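Local coordinates for spore germination protein B3 (Bacillus subtilis subsp. subtilis, PDB 3N54), which takes part in the spore's germination response to the mixture of L-asparagine, glucose, fructose and potassium ions, at residues A[201-206]-A[282-287]. Sequence-based numbering, arbitrary orientation.
Sequences TQTLSW and KKLERD
Leu284 lays both of its methyls against the indole of Trp206. CD2 sits over the five-membered ring as a CH-pi contact, 3.8 Å from the centroid of that ring and 13° off its normal, while CD1 reaches Trp206 CG at 3.9 Å, nearer the stem of the side chain. With CG anti to the backbone N (chi1 -163°), the indole of Trp206 is set with one face against the leucine. One turn back, Thr203 meets Asp287 with both branches: its CG2 is 3.7 Å from Asp287 C, and its OG1 is 3.8 Å from Asp287 CB. The two side chains run at about a right angle, and no direct hydrogen bond joins them. A water links the two polar ends instead, 3.0 Å from Thr203 OG1 and donating to Asp287 OD2. Asp287 OD2 also accepts a hydrogen bond through its syn lone pair from Lys283 NZ, 2.8 Å away, part of a salt bridge within the helix that is likely to hold the carboxylate in place and favour its charged form. The arrangement is a steep helix-helix crossing in the C-terminal GerAC-like region: helix 198-208 meets the long helix 271-299 with local axes 9.9 Å apart at -106°. Further out, Thr203 OG1 is hydrogen-bonded to Asp199 O in its own helix, and Trp206 NE1 to Thr253 OG1. Phe340 of strand 333-342 meets the indole with nearly parallel ring planes and also touches Leu284. Were Trp206 an alanine, the Leu284 methyls would probably lose the face they rest on, and Thr253 OG1 its indole partner.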
loop_
_atom_site.group_PDB
_atom_site.type_symbol
_atom_site.label_atom_id
_atom_site.label_comp_id
_atom_site.label_asym_id
_atom_site.label_seq_id
_atom_site.Cartn_x
_atom_site.Cartn_y
_atom_site.Cartn_z
ATOM N N THR A 201 -1.767 4.190 -10.292
ATOM C CA THR A 201 -2.658 4.062 -9.141
ATOM C C THR A 201 -3.928 4.880 -9.378
ATOM O O THR A 201 -5.029 4.411 -9.101
ATOM C CB THR A 201 -1.955 4.476 -7.819
ATOM O OG1 THR A 201 -0.738 3.730 -7.668
ATOM C CG2 THR A 201 -2.841 4.199 -6.618
ATOM N N GLN A 202 -3.776 6.081 -9.932
ATOM C CA GLN A 202 -4.935 6.927 -10.234
ATOM C C GLN A 202 -5.832 6.247 -11.255
ATOM O O GLN A 202 -7.048 6.203 -11.090
ATOM C CB GLN A 202 -4.511 8.306 -10.766
ATOM C CG GLN A 202 -5.694 9.267 -10.918
ATOM C CD GLN A 202 -5.324 10.612 -11.512
ATOM O OE1 GLN A 202 -4.772 10.695 -12.607
ATOM N NE2 GLN A 202 -5.660 11.678 -10.805
ATOM N N THR A 203 -5.225 5.726 -12.314
ATOM C CA THR A 203 -5.970 5.033 -13.361
ATOM C C THR A 203 -6.763 3.870 -12.791
ATOM O O THR A 203 -7.962 3.736 -13.047
ATOM C CB THR A 203 -5.028 4.492 -14.450
ATOM O OG1 THR A 203 -4.341 5.587 -15.065
ATOM C CG2 THR A 203 -5.808 3.716 -15.506
ATOM N N LEU A 204 -6.080 3.032 -12.020
ATOM C CA LEU A 204 -6.696 1.843 -11.439
ATOM C C LEU A 204 -7.830 2.237 -10.508
ATOM O O LEU A 204 -8.924 1.678 -10.575
ATOM C CB LEU A 204 -5.645 1.019 -10.692
ATOM C CG LEU A 204 -6.020 -0.407 -10.308
ATOM C CD1 LEU A 204 -6.517 -1.194 -11.519
ATOM C CD2 LEU A 204 -4.816 -1.087 -9.656
ATOM N N SER A 205 -7.574 3.226 -9.662
ATOM C CA SER A 205 -8.584 3.727 -8.730
ATOM C C SER A 205 -9.793 4.341 -9.438
ATOM O O SER A 205 -10.918 4.252 -8.941
ATOM C CB SER A 205 -7.965 4.769 -7.801
ATOM O OG SER A 205 -8.937 5.258 -6.888
ATOM N N TRP A 206 -9.544 4.973 -10.589
ATOM C CA TRP A 206 -10.581 5.626 -11.390
ATOM C C TRP A 206 -11.545 4.597 -11.957
ATOM O O TRP A 206 -12.764 4.738 -11.844
ATOM C CB TRP A 206 -9.931 6.402 -12.544
ATOM C CG TRP A 206 -10.776 7.446 -13.229
ATOM C CD1 TRP A 206 -12.105 7.374 -13.543
ATOM C CD2 TRP A 206 -10.312 8.698 -13.751
ATOM N NE1 TRP A 206 -12.499 8.519 -14.199
ATOM C CE2 TRP A 206 -11.418 9.346 -14.336
ATOM C CE3 TRP A 206 -9.069 9.341 -13.762
ATOM C CZ2 TRP A 206 -11.319 10.605 -14.928
ATOM C CZ3 TRP A 206 -8.970 10.592 -14.353
ATOM C CH2 TRP A 206 -10.090 11.211 -14.931
ATOM N N LYS A 282 -10.879 7.333 -24.162
ATOM C CA LYS A 282 -9.936 6.410 -24.794
ATOM C C LYS A 282 -8.613 6.339 -24.038
ATOM O O LYS A 282 -8.014 5.270 -23.938
ATOM C CB LYS A 282 -9.684 6.792 -26.257
ATOM C CG LYS A 282 -10.813 6.411 -27.213
ATOM C CD LYS A 282 -10.457 6.768 -28.658
ATOM C CE LYS A 282 -11.373 6.075 -29.651
ATOM N NZ LYS A 282 -10.968 6.318 -31.063
ATOM N N LYS A 283 -8.159 7.473 -23.508
ATOM C CA LYS A 283 -6.916 7.507 -22.741
ATOM C C LYS A 283 -7.034 6.662 -21.471
ATOM O O LYS A 283 -6.158 5.853 -21.180
ATOM C CB LYS A 283 -6.506 8.944 -22.394
ATOM C CG LYS A 283 -5.289 9.012 -21.476
ATOM C CD LYS A 283 -4.682 10.396 -21.420
ATOM C CE LYS A 283 -3.610 10.478 -20.333
ATOM N NZ LYS A 283 -2.605 9.377 -20.406
ATOM N N LEU A 284 -8.116 6.843 -20.723
ATOM C CA LEU A 284 -8.321 6.057 -19.508
ATOM C C LEU A 284 -8.307 4.569 -19.848
ATOM O O LEU A 284 -7.697 3.764 -19.138
ATOM C CB LEU A 284 -9.639 6.433 -18.818
ATOM C CG LEU A 284 -9.923 5.791 -17.457
ATOM C CD1 LEU A 284 -8.869 6.184 -16.438
ATOM C CD2 LEU A 284 -11.309 6.175 -16.941
ATOM N N GLU A 285 -8.967 4.215 -20.946
ATOM C CA GLU A 285 -9.057 2.826 -21.368
ATOM C C GLU A 285 -7.691 2.222 -21.670
ATOM O O GLU A 285 -7.372 1.141 -21.182
ATOM C CB GLU A 285 -9.956 2.678 -22.597
ATOM C CG GLU A 285 -10.129 1.230 -23.016
ATOM C CD GLU A 285 -11.293 1.016 -23.953
ATOM O OE1 GLU A 285 -11.547 1.880 -24.815
ATOM O OE2 GLU A 285 -11.946 -0.036 -23.835
ATOM N N ARG A 286 -6.885 2.906 -22.472
ATOM C CA ARG A 286 -5.577 2.349 -22.813
ATOM C C ARG A 286 -4.652 2.345 -21.590
ATOM O O ARG A 286 -3.841 1.440 -21.435
ATOM C CB ARG A 286 -4.944 3.056 -24.025
ATOM C CG ARG A 286 -4.281 4.394 -23.776
ATOM C CD ARG A 286 -3.693 4.950 -25.106
ATOM N NE ARG A 286 -4.688 5.702 -25.856
ATOM C CZ ARG A 286 -4.815 7.031 -25.863
ATOM N NH1 ARG A 286 -3.994 7.820 -25.176
ATOM N NH2 ARG A 286 -5.786 7.579 -26.582
ATOM N N ASP A 287 -4.788 3.338 -20.719
ATOM C CA ASP A 287 -3.978 3.381 -19.508
ATOM C C ASP A 287 -4.338 2.231 -18.565
ATOM O O ASP A 287 -3.443 1.609 -17.998
ATOM C CB ASP A 287 -4.100 4.742 -18.806
ATOM C CG ASP A 287 -3.438 5.870 -19.598
ATOM O OD1 ASP A 287 -2.674 5.577 -20.540
ATOM O OD2 ASP A 287 -3.675 7.051 -19.278
HETATM O O HOH W 1 -5.329 7.738 -16.964
#